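Local coordinates for protein peptide methionine sulfoxide reductase MsrA (Treponema denticola ATCC 35405, PDB 5FA9) that probably repairs oxidised proteins by reducing methionine sulfoxide to methionine, with MsrA and MsrB parts fused in one chain, at residues M1-Y6 and I56-S61; L69-R74 and K160-E165; I209-T214 and A290-P295. The protein carries 2 engineered substitutions. All blocks are in the same frame, centred on the assembly; numbering follows the deposited sequence.

In the fold
Contact 1 and contact 3 are both buried antiparallel strand pairs, but they belong to different sheets. Contact 1 lies in the six-stranded mixed sheet of the MsrA part. Contact 3 lies in a three-stranded sheet of the MsrB part, and the centres of the two are about 28 Å apart on opposite sides of the chain's centre. Contact 2 is a surface contact between helix 65-74, which follows strand 51-59 of contact 1, and the loop that holds 160-165. Contacts 1 and 3 rest on ladders of backbone hydrogen bonds. Contact 2 has no such ladder and depends on side chains, with Leu-162 over the ring of His-71.

Contact 1 (M1-Y6 and I56-S61); sequences MIKEIY and IVYDSS
Tyr-58 has CG between its own backbone N and carbonyl carbon (chi1 67°), which carries the ring across to Lys-3. Ser-60 has OG in the same position (chi1 60°), within bonding distance of Met-1 O. The two segments are neighbouring antiparallel strands inside the mixed beta-sheet of the MsrA part. Lys-3 and Tyr-58 form a hydrogen-bonded pair, with Lys-3 N to Tyr-58 O at 2.7 Å and Tyr-58 N to Lys-3 O at 2.8 Å. Ile-5 and Ile-56 make a second such pair.

On the face with Lys-3, Ile-5, Ile-56 and Tyr-58, Lys-3 CB sits over the Tyr-58 ring in a CH-pi contact, 4.1 Å from the ring centroid. The CG2 branch of Ile-5 meets CE1 of the same ring at 4.0 Å. Leu-65 and Leu-68 of helix 65-74 also pack on Tyr-58. The other face holds Ile-2, Glu-4, Val-57 and Asp-59. There Ile-2 CG2 touches Val-57 CG1 at 3.7 Å, and Ile-2 CD1 lies against Asp-59 CB. Glu-4 reaches into the dimer interface, where its carboxylate bonds to the backbone N of Ile-2 of the second subunit. Ile-2 also packs on Ile-2 of that subunit.

At the end of the ladder Asp-59 OD1 accepts from Ser-61 N, an Asx turn that starts the exit from the strand. Met-1 N makes a long salt bridge with the same oxygen. Met-1 O is gripped twice, by Ser-60 N and by Ser-60 OG, each at 2.9 Å; the hydroxyl meets a lone pair of Met-1 O, in the carbonyl plane.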
loop_
_atom_site.group_PDB
_atom_site.type_symbol
_atom_site.label_atom_id
_atom_site.label_comp_id
_atom_site.label_asym_id
_atom_site.label_seq_id
_atom_site.Cartn_x
_atom_site.Cartn_y
_atom_site.Cartn_z
ATOM N N MET B 1 4.944 -6.095 -2.527
ATOM C CA MET B 1 3.925 -5.074 -2.738
ATOM C C MET B 1 3.288 -4.627 -1.427
ATOM O O MET B 1 3.223 -5.394 -0.466
ATOM C CB MET B 1 2.841 -5.588 -3.687
ATOM C CG MET B 1 3.131 -5.358 -5.160
ATOM S SD MET B 1 1.701 -5.762 -6.180
ATOM C CE MET B 1 0.468 -4.667 -5.481
ATOM N N ILE B 2 2.837 -3.379 -1.389
ATOM C CA ILE B 2 2.093 -2.884 -0.240
ATOM C C ILE B 2 0.653 -3.373 -0.328
ATOM O O ILE B 2 -0.003 -3.217 -1.358
ATOM C CB ILE B 2 2.114 -1.346 -0.156
ATOM C CG1 ILE B 2 3.554 -0.834 -0.144
ATOM C CG2 ILE B 2 1.390 -0.875 1.093
ATOM C CD1 ILE B 2 4.374 -1.357 1.017
ATOM N N LYS B 3 0.166 -3.973 0.752
ATOM C CA LYS B 3 -1.190 -4.504 0.779
ATOM C C LYS B 3 -1.888 -4.136 2.081
ATOM O O LYS B 3 -1.255 -3.646 3.018
ATOM C CB LYS B 3 -1.176 -6.025 0.600
ATOM C CG LYS B 3 -0.986 -6.477 -0.839
ATOM C CD LYS B 3 -0.629 -7.953 -0.914
ATOM C CE LYS B 3 -0.830 -8.501 -2.318
ATOM N NZ LYS B 3 -0.322 -7.567 -3.361
ATOM N N GLU B 4 -3.195 -4.366 2.136
ATOM C CA GLU B 4 -3.962 -4.033 3.327
ATOM C C GLU B 4 -5.020 -5.085 3.647
ATOM O O GLU B 4 -5.652 -5.650 2.754
ATOM C CB GLU B 4 -4.611 -2.653 3.174
ATOM C CG GLU B 4 -5.587 -2.533 2.019
ATOM C CD GLU B 4 -6.064 -1.108 1.807
ATOM O OE1 GLU B 4 -5.238 -0.255 1.420
ATOM O OE2 GLU B 4 -7.263 -0.842 2.033
ATOM N N ILE B 5 -5.194 -5.345 4.939
ATOM C CA ILE B 5 -6.166 -6.317 5.419
ATOM C C ILE B 5 -6.837 -5.757 6.675
ATOM O O ILE B 5 -6.235 -4.974 7.410
ATOM C CB ILE B 5 -5.498 -7.685 5.712
ATOM C CG1 ILE B 5 -6.545 -8.755 6.036
ATOM C CG2 ILE B 5 -4.467 -7.558 6.826
ATOM C CD1 ILE B 5 -7.428 -9.121 4.865
ATOM N N TYR B 6 -8.087 -6.143 6.913
ATOM C CA TYR B 6 -8.837 -5.618 8.048
ATOM C C TYR B 6 -9.216 -6.734 9.017
ATOM O O TYR B 6 -9.877 -7.701 8.636
ATOM C CB TYR B 6 -10.089 -4.882 7.564
ATOM C CG TYR B 6 -9.790 -3.641 6.748
ATOM C CD1 TYR B 6 -9.391 -3.737 5.419
ATOM C CD2 TYR B 6 -9.907 -2.375 7.306
ATOM C CE1 TYR B 6 -9.116 -2.607 4.672
ATOM C CE2 TYR B 6 -9.636 -1.240 6.565
ATOM C CZ TYR B 6 -9.240 -1.361 5.250
ATOM O OH TYR B 6 -8.968 -0.233 4.510
ATOM N N ILE B 56 -4.864 -2.859 8.734
ATOM C CA ILE B 56 -3.460 -3.249 8.671
ATOM C C ILE B 56 -2.871 -3.027 7.283
ATOM O O ILE B 56 -3.205 -3.742 6.341
ATOM C CB ILE B 56 -3.268 -4.730 9.050
ATOM C CG1 ILE B 56 -3.895 -5.024 10.415
ATOM C CG2 ILE B 56 -1.790 -5.093 9.044
ATOM C CD1 ILE B 56 -3.182 -4.359 11.567
ATOM N N VAL B 57 -1.985 -2.044 7.165
ATOM C CA VAL B 57 -1.262 -1.813 5.920
ATOM C C VAL B 57 0.142 -2.395 6.047
ATOM O O VAL B 57 0.891 -2.029 6.952
ATOM C CB VAL B 57 -1.178 -0.316 5.571
ATOM C CG1 VAL B 57 -0.388 -0.114 4.288
ATOM C CG2 VAL B 57 -2.572 0.276 5.442
ATOM N N TYR B 58 0.498 -3.298 5.139
ATOM C CA TYR B 58 1.744 -4.042 5.278
ATOM C C TYR B 58 2.470 -4.272 3.955
ATOM O O TYR B 58 1.876 -4.191 2.880
ATOM C CB TYR B 58 1.469 -5.391 5.949
ATOM C CG TYR B 58 0.654 -6.348 5.102
ATOM C CD1 TYR B 58 -0.729 -6.229 5.019
ATOM C CD2 TYR B 58 1.264 -7.375 4.394
ATOM C CE1 TYR B 58 -1.478 -7.102 4.252
ATOM C CE2 TYR B 58 0.524 -8.253 3.623
ATOM C CZ TYR B 58 -0.847 -8.112 3.557
ATOM O OH TYR B 58 -1.588 -8.983 2.790
ATOM N N ASP B 59 3.764 -4.560 4.057
ATOM C CA ASP B 59 4.578 -4.920 2.903
ATOM C C ASP B 59 4.674 -6.439 2.816
ATOM O O ASP B 59 5.253 -7.083 3.692
ATOM C CB ASP B 59 5.973 -4.295 3.007
ATOM C CG ASP B 59 6.779 -4.437 1.726
ATOM O OD1 ASP B 59 6.308 -5.105 0.781
ATOM O OD2 ASP B 59 7.894 -3.878 1.666
ATOM N N SER B 60 4.108 -7.007 1.757
ATOM C CA SER B 60 4.048 -8.456 1.602
ATOM C C SER B 60 5.425 -9.080 1.379
ATOM O O SER B 60 5.591 -10.291 1.508
ATOM C CB SER B 60 3.117 -8.827 0.446
ATOM O OG SER B 60 3.569 -8.263 -0.773
ATOM N N SER B 61 6.409 -8.249 1.047
ATOM C CA SER B 61 7.771 -8.728 0.841
ATOM C C SER B 61 8.450 -9.047 2.170
ATOM O O SER B 61 9.439 -9.778 2.212
ATOM C CB SER B 61 8.595 -7.698 0.067
ATOM O OG SER B 61 9.127 -6.711 0.932
#

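Contact 2 (L69-R74 and K160-E165); sequences LAHYFR and KPLYDE
Helix 65-74 of the MsrA part is met here by the loop between helices 142-145 and 173-179, probably part of the linker between the two fused enzymes. Leu-162 is the central side chain. Its CD2 methyl lies over one face of the His-71 imidazole, 3.8 Å from the ring centroid, in a CH-pi contact. Tyr-18 OH at ND1 and Glu-67 OE1 at NE2 fix the rotation of that ring. The CD1 methyl of Leu-162 touches both His-71 ND1 and Arg-74 CD, 3.6 Å from each. Ala-70 CB touches Leu-162 CD2 at 3.8 Å and Tyr-163 OH at 3.4 Å. That hydroxyl is hydrogen-bonded to Tyr-310 OH.

Arg-74 has CG anti to the backbone N (chi1 171°) and an extended chain, which brings the guanidinium to the loop backbone. Pro-161 O lies over one face of the group, 3.0 Å from NH2 but at a poor angle for a hydrogen bond. Lys-160 O is near its plane, at the edge. Lys-160 and Pro-161 also line a pocket holding a dithiothreitol, probably from the crystallisation liquor. The arrangement is that of an irregular loop docked on a helix by a leucine laid over an imidazole face.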
loop_
_atom_site.group_PDB
_atom_site.type_symbol
_atom_site.label_atom_id
_atom_site.label_comp_id
_atom_site.label_asym_id
_atom_site.label_seq_id
_atom_site.Cartn_x
_atom_site.Cartn_y
_atom_site.Cartn_z
ATOM N N LEU B 69 -2.375 -13.644 9.361
ATOM C CA LEU B 69 -3.546 -14.398 9.788
ATOM C C LEU B 69 -3.167 -15.375 10.896
ATOM O O LEU B 69 -3.989 -15.709 11.749
ATOM C CB LEU B 69 -4.174 -15.137 8.607
ATOM C CG LEU B 69 -4.820 -14.239 7.550
ATOM C CD1 LEU B 69 -5.449 -15.069 6.442
ATOM C CD2 LEU B 69 -5.850 -13.318 8.188
ATOM N N ALA B 70 -1.919 -15.831 10.874
ATOM C CA ALA B 70 -1.405 -16.697 11.928
ATOM C C ALA B 70 -1.338 -15.934 13.248
ATOM O O ALA B 70 -1.729 -16.452 14.294
ATOM C CB ALA B 70 -0.037 -17.247 11.555
ATOM N N HIS B 71 -0.837 -14.702 13.191
ATOM C CA HIS B 71 -0.814 -13.825 14.357
ATOM C C HIS B 71 -2.227 -13.548 14.850
ATOM O O HIS B 71 -2.485 -13.530 16.054
ATOM C CB HIS B 71 -0.111 -12.502 14.038
ATOM C CG HIS B 71 1.380 -12.608 13.962
ATOM N ND1 HIS B 71 2.170 -12.808 15.074
ATOM C CD2 HIS B 71 2.227 -12.528 12.909
ATOM C CE1 HIS B 71 3.438 -12.854 14.708
ATOM N NE2 HIS B 71 3.501 -12.687 13.399
ATOM N N TYR B 72 -3.135 -13.323 13.906
ATOM C CA TYR B 72 -4.521 -13.002 14.222
ATOM C C TYR B 72 -5.200 -14.117 15.012
ATOM O O TYR B 72 -5.816 -13.865 16.048
ATOM C CB TYR B 72 -5.302 -12.714 12.937
ATOM C CG TYR B 72 -6.791 -12.557 13.143
ATOM C CD1 TYR B 72 -7.309 -11.444 13.790
ATOM C CD2 TYR B 72 -7.680 -13.517 12.675
ATOM C CE1 TYR B 72 -8.669 -11.295 13.979
ATOM C CE2 TYR B 72 -9.042 -13.374 12.855
ATOM C CZ TYR B 72 -9.531 -12.263 13.509
ATOM O OH TYR B 72 -10.887 -12.117 13.694
ATOM N N PHE B 73 -5.078 -15.347 14.525
ATOM C CA PHE B 73 -5.681 -16.497 15.193
ATOM C C PHE B 73 -4.988 -16.803 16.518
ATOM O O PHE B 73 -5.562 -17.452 17.393
ATOM C CB PHE B 73 -5.645 -17.726 14.283
ATOM C CG PHE B 73 -6.806 -17.810 13.332
ATOM C CD1 PHE B 73 -6.735 -17.233 12.075
ATOM C CD2 PHE B 73 -7.972 -18.466 13.697
ATOM C CE1 PHE B 73 -7.803 -17.308 11.199
ATOM C CE2 PHE B 73 -9.042 -18.546 12.826
ATOM C CZ PHE B 73 -8.958 -17.966 11.575
ATOM N N ARG B 74 -3.754 -16.333 16.660
ATOM C CA ARG B 74 -2.985 -16.553 17.879
ATOM C C ARG B 74 -3.543 -15.746 19.049
ATOM O O ARG B 74 -3.505 -16.191 20.197
ATOM C CB ARG B 74 -1.515 -16.194 17.648
ATOM C CG ARG B 74 -0.665 -16.181 18.908
ATOM C CD ARG B 74 0.628 -15.419 18.684
ATOM N NE ARG B 74 1.619 -15.696 19.719
ATOM C CZ ARG B 74 2.850 -15.192 19.725
ATOM N NH1 ARG B 74 3.241 -14.383 18.750
ATOM N NH2 ARG B 74 3.689 -15.497 20.705
ATOM N N LYS B 160 7.562 -12.600 21.120
ATOM C CA LYS B 160 7.791 -14.004 21.442
ATOM C C LYS B 160 7.480 -14.867 20.220
ATOM O O LYS B 160 6.755 -14.428 19.327
ATOM C CB LYS B 160 6.936 -14.417 22.645
ATOM C CG LYS B 160 7.364 -13.762 23.949
ATOM C CD LYS B 160 6.413 -14.097 25.085
ATOM C CE LYS B 160 6.874 -13.465 26.388
ATOM N NZ LYS B 160 5.956 -13.777 27.519
ATOM N N PRO B 161 8.034 -16.093 20.168
ATOM C CA PRO B 161 7.840 -16.967 19.003
ATOM C C PRO B 161 6.374 -17.207 18.644
ATOM O O PRO B 161 5.553 -17.484 19.519
ATOM C CB PRO B 161 8.507 -18.274 19.438
ATOM C CG PRO B 161 9.564 -17.843 20.383
ATOM C CD PRO B 161 8.981 -16.680 21.135
ATOM N N LEU B 162 6.063 -17.091 17.357
ATOM C CA LEU B 162 4.715 -17.330 16.857
ATOM C C LEU B 162 4.369 -18.813 16.915
ATOM O O LEU B 162 3.221 -19.185 17.163
ATOM C CB LEU B 162 4.579 -16.810 15.424
ATOM C CG LEU B 162 3.228 -16.989 14.727
ATOM C CD1 LEU B 162 2.108 -16.376 15.546
ATOM C CD2 LEU B 162 3.261 -16.385 13.331
ATOM N N TYR B 163 5.372 -19.655 16.694
ATOM C CA TYR B 163 5.179 -21.100 16.683
ATOM C C TYR B 163 6.015 -21.784 17.756
ATOM O O TYR B 163 6.913 -21.176 18.338
ATOM C CB TYR B 163 5.524 -21.677 15.309
ATOM C CG TYR B 163 4.712 -21.090 14.178
ATOM C CD1 TYR B 163 3.383 -21.448 13.996
ATOM C CD2 TYR B 163 5.275 -20.181 13.292
ATOM C CE1 TYR B 163 2.636 -20.915 12.964
ATOM C CE2 TYR B 163 4.536 -19.642 12.256
ATOM C CZ TYR B 163 3.217 -20.014 12.097
ATOM O OH TYR B 163 2.473 -19.482 11.068
ATOM N N ASP B 164 5.705 -23.050 18.016
ATOM C CA ASP B 164 6.464 -23.849 18.971
ATOM C C ASP B 164 7.915 -23.998 18.523
ATOM O O ASP B 164 8.199 -24.637 17.510
ATOM C CB ASP B 164 5.820 -25.226 19.144
ATOM C CG ASP B 164 6.507 -26.063 20.206
ATOM O OD1 ASP B 164 7.177 -25.481 21.085
ATOM O OD2 ASP B 164 6.377 -27.304 20.160
ATOM N N GLU B 165 8.827 -23.402 19.284
ATOM C CA GLU B 165 10.248 -23.459 18.964
ATOM C C GLU B 165 11.019 -24.255 20.009
ATOM O O GLU B 165 12.244 -24.158 20.097
ATOM C CB GLU B 165 10.829 -22.049 18.847
ATOM C CG GLU B 165 10.261 -21.236 17.698
ATOM C CD GLU B 165 11.075 -19.989 17.412
ATOM O OE1 GLU B 165 12.153 -19.828 18.024
ATOM O OE2 GLU B 165 10.638 -19.170 16.578
HETATM O O HOH W 1 5.241 -13.246 17.876
#

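Contact 3 (I209-T214 and A290-P295); sequences IYVDIT and ALRFIP
Tyr-210 and Phe-293 meet in the tightly packed part of this contact, between strands 208-212 and 291-295 of the MsrB part. They form a non-hydrogen-bonded antiparallel pair, with both side chains on one face of a three-stranded sheet. Phe-293 CD1 stands over one face of the Tyr-210 ring, toward its rim, 3.6 Å from CZ. The ring planes are inclined at 51°. Phe-293 has CG anti to the backbone N (chi1 177°), which swings the ring toward the tyrosine. Leu-291 CD1 comes up against Tyr-210 CB at 4.0 Å. Around them Tyr-201 and Phe-235 meet Tyr-210 edge-to-face, and Phe-204 meets Phe-293 in the same way.

The backbone ladder has two hydrogen-bonded pairs. Ile-294 N binds Ile-209 O at 2.9 Å, and Arg-292 N binds Val-211 O at 2.8 Å; each bond is returned by the partner. Past them, Ile-213 N reaches Ala-290 O at 3.2 Å. The strand then ends in an Asx turn, where Asp-212 OD1 accepts from both Thr-214 N and Thr-214 OG1.

The other face carries Ile-209, Val-211, Arg-292 and Ile-294. Ile-209 CG1 only skirts Ile-294 CB, at 4.1 Å, and Tyr-304 and Met-299 pack on both isoleucines. The solvent side is confined to Arg-292, which is exposed and lies side by side with Val-211. Its NH1 is 3.9 Å from Val-211 CG1. Ile-294 CG1 lies under the centre of its guanidinium plane. The aromatic face is thus held by ring packing, while at the solvent side the charge of Arg-292 is paired with Glu-302, in a salt bridge through NH2, as its flat group lies on Ile-294.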
loop_
_atom_site.group_PDB
_atom_site.type_symbol
_atom_site.label_atom_id
_atom_site.label_comp_id
_atom_site.label_asym_id
_atom_site.label_seq_id
_atom_site.Cartn_x
_atom_site.Cartn_y
_atom_site.Cartn_z
ATOM N N ILE B 209 9.288 -26.796 2.499
ATOM C CA ILE B 209 9.988 -25.738 3.216
ATOM C C ILE B 209 11.477 -26.039 3.339
ATOM O O ILE B 209 11.895 -27.198 3.310
ATOM C CB ILE B 209 9.404 -25.524 4.626
ATOM C CG1 ILE B 209 9.457 -26.823 5.432
ATOM C CG2 ILE B 209 7.980 -25.010 4.539
ATOM C CD1 ILE B 209 9.014 -26.666 6.872
ATOM N N TYR B 210 12.271 -24.984 3.479
ATOM C CA TYR B 210 13.700 -25.132 3.713
ATOM C C TYR B 210 13.995 -24.806 5.167
ATOM O O TYR B 210 13.682 -23.719 5.654
ATOM C CB TYR B 210 14.505 -24.242 2.766
ATOM C CG TYR B 210 14.379 -24.658 1.318
ATOM C CD1 TYR B 210 13.325 -24.208 0.534
ATOM C CD2 TYR B 210 15.307 -25.515 0.740
ATOM C CE1 TYR B 210 13.203 -24.592 -0.788
ATOM C CE2 TYR B 210 15.193 -25.904 -0.580
ATOM C CZ TYR B 210 14.140 -25.440 -1.339
ATOM O OH TYR B 210 14.024 -25.826 -2.653
ATOM N N VAL B 211 14.601 -25.766 5.852
ATOM C CA VAL B 211 14.775 -25.694 7.293
ATOM C C VAL B 211 16.240 -25.488 7.685
ATOM O O VAL B 211 17.147 -25.883 6.952
ATOM C CB VAL B 211 14.204 -26.988 7.942
ATOM C CG1 VAL B 211 15.240 -27.713 8.792
ATOM C CG2 VAL B 211 12.939 -26.684 8.728
ATOM N N ASP B 212 16.461 -24.849 8.833
ATOM C CA ASP B 212 17.805 -24.682 9.378
ATOM C C ASP B 212 18.417 -26.053 9.645
ATOM O O ASP B 212 17.878 -26.842 10.422
ATOM C CB ASP B 212 17.771 -23.844 10.660
ATOM C CG ASP B 212 19.154 -23.380 11.102
ATOM O OD1 ASP B 212 20.164 -23.993 10.697
ATOM O OD2 ASP B 212 19.228 -22.396 11.868
ATOM N N ILE B 213 19.550 -26.326 9.008
ATOM C CA ILE B 213 20.191 -27.631 9.109
ATOM C C ILE B 213 20.762 -27.891 10.506
ATOM O O ILE B 213 21.106 -29.024 10.842
ATOM C CB ILE B 213 21.316 -27.776 8.057
ATOM C CG1 ILE B 213 21.621 -29.251 7.783
ATOM C CG2 ILE B 213 22.561 -27.009 8.485
ATOM C CD1 ILE B 213 22.303 -29.493 6.457
ATOM N N THR B 214 20.849 -26.844 11.322
ATOM C CA THR B 214 21.421 -26.973 12.659
ATOM C C THR B 214 20.372 -27.013 13.771
ATOM O O THR B 214 20.637 -27.530 14.855
ATOM C CB THR B 214 22.401 -25.822 12.961
ATOM O OG1 THR B 214 21.684 -24.584 13.037
ATOM C CG2 THR B 214 23.465 -25.726 11.878
ATOM N N ALA B 290 23.402 -24.973 4.188
ATOM C CA ALA B 290 22.833 -24.484 5.438
ATOM C C ALA B 290 21.363 -24.870 5.577
ATOM O O ALA B 290 20.745 -24.625 6.613
ATOM C CB ALA B 290 22.992 -22.974 5.532
ATOM N N LEU B 291 20.805 -25.474 4.531
ATOM C CA LEU B 291 19.380 -25.788 4.513
ATOM C C LEU B 291 19.090 -27.284 4.424
ATOM O O LEU B 291 19.869 -28.051 3.859
ATOM C CB LEU B 291 18.698 -25.068 3.346
ATOM C CG LEU B 291 18.882 -23.551 3.280
ATOM C CD1 LEU B 291 18.255 -22.991 2.012
ATOM C CD2 LEU B 291 18.299 -22.883 4.516
ATOM N N ARG B 292 17.960 -27.681 4.998
ATOM C CA ARG B 292 17.428 -29.029 4.840
ATOM C C ARG B 292 16.015 -28.960 4.269
ATOM O O ARG B 292 15.115 -28.403 4.895
ATOM C CB ARG B 292 17.428 -29.770 6.178
ATOM C CG ARG B 292 16.836 -31.168 6.111
ATOM C CD ARG B 292 16.939 -31.868 7.458
ATOM N NE ARG B 292 15.859 -32.829 7.664
ATOM C CZ ARG B 292 14.870 -32.664 8.537
ATOM N NH1 ARG B 292 14.826 -31.571 9.288
ATOM N NH2 ARG B 292 13.928 -33.587 8.662
ATOM N N PHE B 293 15.823 -29.528 3.081
ATOM C CA PHE B 293 14.527 -29.464 2.416
ATOM C C PHE B 293 13.551 -30.510 2.941
ATOM O O PHE B 293 13.899 -31.681 3.101
ATOM C CB PHE B 293 14.689 -29.623 0.903
ATOM C CG PHE B 293 13.387 -29.632 0.154
ATOM C CD1 PHE B 293 12.682 -28.457 -0.049
ATOM C CD2 PHE B 293 12.870 -30.814 -0.354
ATOM C CE1 PHE B 293 11.483 -28.460 -0.739
ATOM C CE2 PHE B 293 11.672 -30.823 -1.045
ATOM C CZ PHE B 293 10.978 -29.645 -1.237
ATOM N N ILE B 294 12.324 -30.072 3.203
ATOM C CA ILE B 294 11.269 -30.957 3.673
ATOM C C ILE B 294 10.054 -30.866 2.758
ATOM O O ILE B 294 9.366 -29.846 2.740
ATOM C CB ILE B 294 10.851 -30.621 5.116
ATOM C CG1 ILE B 294 12.071 -30.657 6.041
ATOM C CG2 ILE B 294 9.769 -31.577 5.597
ATOM C CD1 ILE B 294 11.736 -30.517 7.501
ATOM N N PRO B 295 9.791 -31.936 1.990
ATOM C CA PRO B 295 8.678 -31.988 1.034
ATOM C C PRO B 295 7.332 -31.692 1.689
ATOM O O PRO B 295 7.129 -32.039 2.853
ATOM C CB PRO B 295 8.725 -33.429 0.517
ATOM C CG PRO B 295 10.134 -33.861 0.730
ATOM C CD PRO B 295 10.571 -33.185 1.993
#